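Local structure of flap endonuclease 1 (Desulfurococcus amylolyticus, 3ORY) at residues L153-I158 and P315-R320. The protein probably cuts branched DNA at the base of 5' flaps, as expected of an archaeal flap endonuclease in replication and repair. Residues are numbered along the deposited sequence; the frame is centred on the assembly and turned at random.
Sequences LDAMGI and PDAVKR
Ala155, in the last turn of helix 143-156, meets the first turn of helix 315-325 through a single methyl group. Its CB lies 3.7 Å from Ala317 CB and 3.6 Å from Val318 CG2, so one methyl touches two successive residues of the facing helix. Alanine suits this place because its small side chain lets the backbones come close: the nearest CA atoms of the two segments, Ala155 CA and Val318 CA, are 5.4 Å apart.

Val318 can be followed outward from its CB, which points at the opposite helix and splits into two methyls. With CG1 anti to the backbone N (chi1 176°), CG2 is the branch turned to Ala155; it reaches Ala155 CB, passes 3.7 Å from Ala155 O and comes within 4.0 Å of Met156 CG. A branched side chain suits this place because it fills width without reaching far. Met156 offers its CG to this contact; the chain stays extended to SD and turns about the CG-SD bond (chi3 70°).

Side chains meet across the two segments through apolar contacts alone; polar ties lie just beside them, backbone hydrogen bonds of Ala155 with Asp314 and of Gly157 with His311. Gly157 closes the first helix in a Schellman motif, its positive phi (80°) being easy for glycine, while Ile158 N bonds back to Leu153 O. On the second helix, Arg320 NH1 forms a salt bridge with Asp316 OD2, 3.0 Å away, one turn back.

This helix-to-helix packing sets helix 315-325, late in the chain, against helix 143-156, which flanks the central sheet: Leu153 and Ile158 rest on strand 88-93. Phe76 of helix 70-84 touches both Met156 and Val318, and Leu337 of helix 330-347 also packs on Val318.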
ATOM      1  N   LEU A 153     -13.796   6.367  -7.646  1.00 26.78           N
ATOM      2  CA  LEU A 153     -14.208   4.967  -7.573  1.00 26.78           C
ATOM      3  C   LEU A 153     -15.718   4.821  -7.747  1.00 27.57           C
ATOM      4  O   LEU A 153     -16.163   3.938  -8.491  1.00 27.46           O
ATOM      5  CB  LEU A 153     -13.712   4.300  -6.278  1.00 26.48           C
ATOM      6  CG  LEU A 153     -12.181   4.240  -6.138  1.00 25.13           C
ATOM      7  CD1 LEU A 153     -11.768   3.863  -4.713  1.00 25.96           C
ATOM      8  CD2 LEU A 153     -11.539   3.287  -7.156  1.00 23.51           C
ATOM      9  N   ASP A 154     -16.493   5.691  -7.077  1.00 27.51           N
ATOM     10  CA  ASP A 154     -17.949   5.744  -7.263  1.00 28.79           C
ATOM     11  C   ASP A 154     -18.308   5.879  -8.744  1.00 29.68           C
ATOM     12  O   ASP A 154     -19.140   5.125  -9.262  1.00 30.30           O
ATOM     13  CB  ASP A 154     -18.586   6.920  -6.498  1.00 28.16           C
ATOM     14  CG  ASP A 154     -18.493   6.770  -4.980  1.00 27.97           C
ATOM     15  OD1 ASP A 154     -18.133   5.677  -4.492  1.00 26.87           O
ATOM     16  OD2 ASP A 154     -18.773   7.770  -4.276  1.00 28.93           O
ATOM     17  N   ALA A 155     -17.682   6.838  -9.420  1.00 29.65           N
ATOM     18  CA  ALA A 155     -17.910   7.040 -10.857  1.00 30.65           C
ATOM     19  C   ALA A 155     -17.551   5.805 -11.696  1.00 31.23           C
ATOM     20  O   ALA A 155     -18.205   5.520 -12.712  1.00 32.33           O
ATOM     21  CB  ALA A 155     -17.154   8.263 -11.345  1.00 30.46           C
ATOM     22  N   MET A 156     -16.524   5.071 -11.266  1.00 30.84           N
ATOM     23  CA  MET A 156     -16.055   3.866 -11.979  1.00 31.22           C
ATOM     24  C   MET A 156     -16.885   2.617 -11.652  1.00 31.22           C
ATOM     25  O   MET A 156     -16.724   1.581 -12.293  1.00 31.97           O
ATOM     26  CB  MET A 156     -14.573   3.586 -11.671  1.00 31.05           C
ATOM     27  CG  MET A 156     -13.588   4.663 -12.146  1.00 31.41           C
ATOM     28  SD  MET A 156     -11.860   4.308 -11.704  1.00 31.80           S
ATOM     29  CE  MET A 156     -11.495   2.921 -12.777  1.00 32.95           C
ATOM     30  N   GLY A 157     -17.755   2.708 -10.650  1.00 30.64           N
ATOM     31  CA  GLY A 157     -18.576   1.569 -10.232  1.00 30.51           C
ATOM     32  C   GLY A 157     -17.832   0.573  -9.356  1.00 30.43           C
ATOM     33  O   GLY A 157     -18.274  -0.572  -9.184  1.00 30.40           O
ATOM     34  N   ILE A 158     -16.716   1.028  -8.784  1.00 29.26           N
ATOM     35  CA  ILE A 158     -15.853   0.203  -7.949  1.00 28.70           C
ATOM     36  C   ILE A 158     -16.175   0.431  -6.469  1.00 28.05           C
ATOM     37  O   ILE A 158     -16.134   1.560  -5.995  1.00 27.96           O
ATOM     38  CB  ILE A 158     -14.366   0.494  -8.237  1.00 28.31           C
ATOM     39  CG1 ILE A 158     -14.036   0.235  -9.728  1.00 29.29           C
ATOM     40  CG2 ILE A 158     -13.450  -0.307  -7.300  1.00 28.51           C
ATOM     41  CD1 ILE A 158     -14.133  -1.244 -10.172  1.00 30.51           C
ATOM     42  N   PRO A 315     -19.387   6.776 -17.262  1.00 35.74           N
ATOM     43  CA  PRO A 315     -18.296   7.398 -18.029  1.00 35.30           C
ATOM     44  C   PRO A 315     -18.278   8.923 -17.946  1.00 34.82           C
ATOM     45  O   PRO A 315     -17.211   9.520 -17.775  1.00 34.21           O
ATOM     46  CB  PRO A 315     -18.563   6.929 -19.467  1.00 36.49           C
ATOM     47  CG  PRO A 315     -19.253   5.601 -19.285  1.00 36.82           C
ATOM     48  CD  PRO A 315     -20.147   5.811 -18.083  1.00 36.10           C
ATOM     49  N   ASP A 316     -19.441   9.559 -18.038  1.00 34.73           N
ATOM     50  CA  ASP A 316     -19.452  11.014 -17.982  1.00 34.51           C
ATOM     51  C   ASP A 316     -18.945  11.543 -16.634  1.00 33.31           C
ATOM     52  O   ASP A 316     -18.204  12.530 -16.600  1.00 32.91           O
ATOM     53  CB  ASP A 316     -20.820  11.595 -18.298  1.00 35.44           C
ATOM     54  CG  ASP A 316     -20.743  13.079 -18.602  1.00 36.28           C
ATOM     55  OD1 ASP A 316     -20.313  13.424 -19.712  1.00 39.54           O
ATOM     56  OD2 ASP A 316     -21.095  13.892 -17.738  1.00 37.85           O
ATOM     57  N   ALA A 317     -19.330  10.876 -15.545  1.00 32.25           N
ATOM     58  CA  ALA A 317     -18.889  11.276 -14.206  1.00 31.71           C
ATOM     59  C   ALA A 317     -17.375  11.123 -14.085  1.00 31.14           C
ATOM     60  O   ALA A 317     -16.713  11.984 -13.514  1.00 30.56           O
ATOM     61  CB  ALA A 317     -19.605  10.471 -13.124  1.00 31.66           C
ATOM     62  N   VAL A 318     -16.830  10.045 -14.650  1.00 31.13           N
ATOM     63  CA  VAL A 318     -15.374   9.878 -14.694  1.00 31.41           C
ATOM     64  C   VAL A 318     -14.729  11.026 -15.487  1.00 31.72           C
ATOM     65  O   VAL A 318     -13.754  11.625 -15.030  1.00 31.19           O
ATOM     66  CB  VAL A 318     -14.934   8.514 -15.280  1.00 31.70           C
ATOM     67  CG1 VAL A 318     -13.406   8.446 -15.381  1.00 31.12           C
ATOM     68  CG2 VAL A 318     -15.448   7.351 -14.424  1.00 31.98           C
ATOM     69  N   LYS A 319     -15.283  11.335 -16.663  1.00 32.66           N
ATOM     70  CA  LYS A 319     -14.774  12.445 -17.475  1.00 33.25           C
ATOM     71  C   LYS A 319     -14.799  13.772 -16.715  1.00 33.16           C
ATOM     72  O   LYS A 319     -13.819  14.519 -16.739  1.00 32.62           O
ATOM     73  CB  LYS A 319     -15.549  12.604 -18.782  1.00 34.19           C
ATOM     74  CG  LYS A 319     -15.009  13.772 -19.614  1.00 35.70           C
ATOM     75  CD  LYS A 319     -16.091  14.685 -20.178  1.00 37.92           C
ATOM     76  CE  LYS A 319     -17.083  15.148 -19.151  1.00 37.89           C
ATOM     77  NZ  LYS A 319     -17.662  16.456 -19.551  1.00 35.20           N
ATOM     78  N   ARG A 320     -15.919  14.060 -16.048  1.00 33.42           N
ATOM     79  CA  ARG A 320     -16.044  15.298 -15.269  1.00 34.12           C
ATOM     80  C   ARG A 320     -14.923  15.421 -14.229  1.00 33.41           C
ATOM     81  O   ARG A 320     -14.238  16.446 -14.164  1.00 33.86           O
ATOM     82  CB  ARG A 320     -17.437  15.424 -14.632  1.00 34.55           C
ATOM     83  CG  ARG A 320     -18.570  15.700 -15.661  1.00 38.29           C
ATOM     84  CD  ARG A 320     -19.876  16.216 -15.011  1.00 43.21           C
ATOM     85  NE  ARG A 320     -20.209  15.492 -13.777  1.00 45.89           N
ATOM     86  CZ  ARG A 320     -20.987  14.410 -13.711  1.00 48.01           C
ATOM     87  NH1 ARG A 320     -21.543  13.902 -14.811  1.00 49.32           N
ATOM     88  NH2 ARG A 320     -21.214  13.832 -12.531  1.00 46.17           N
TER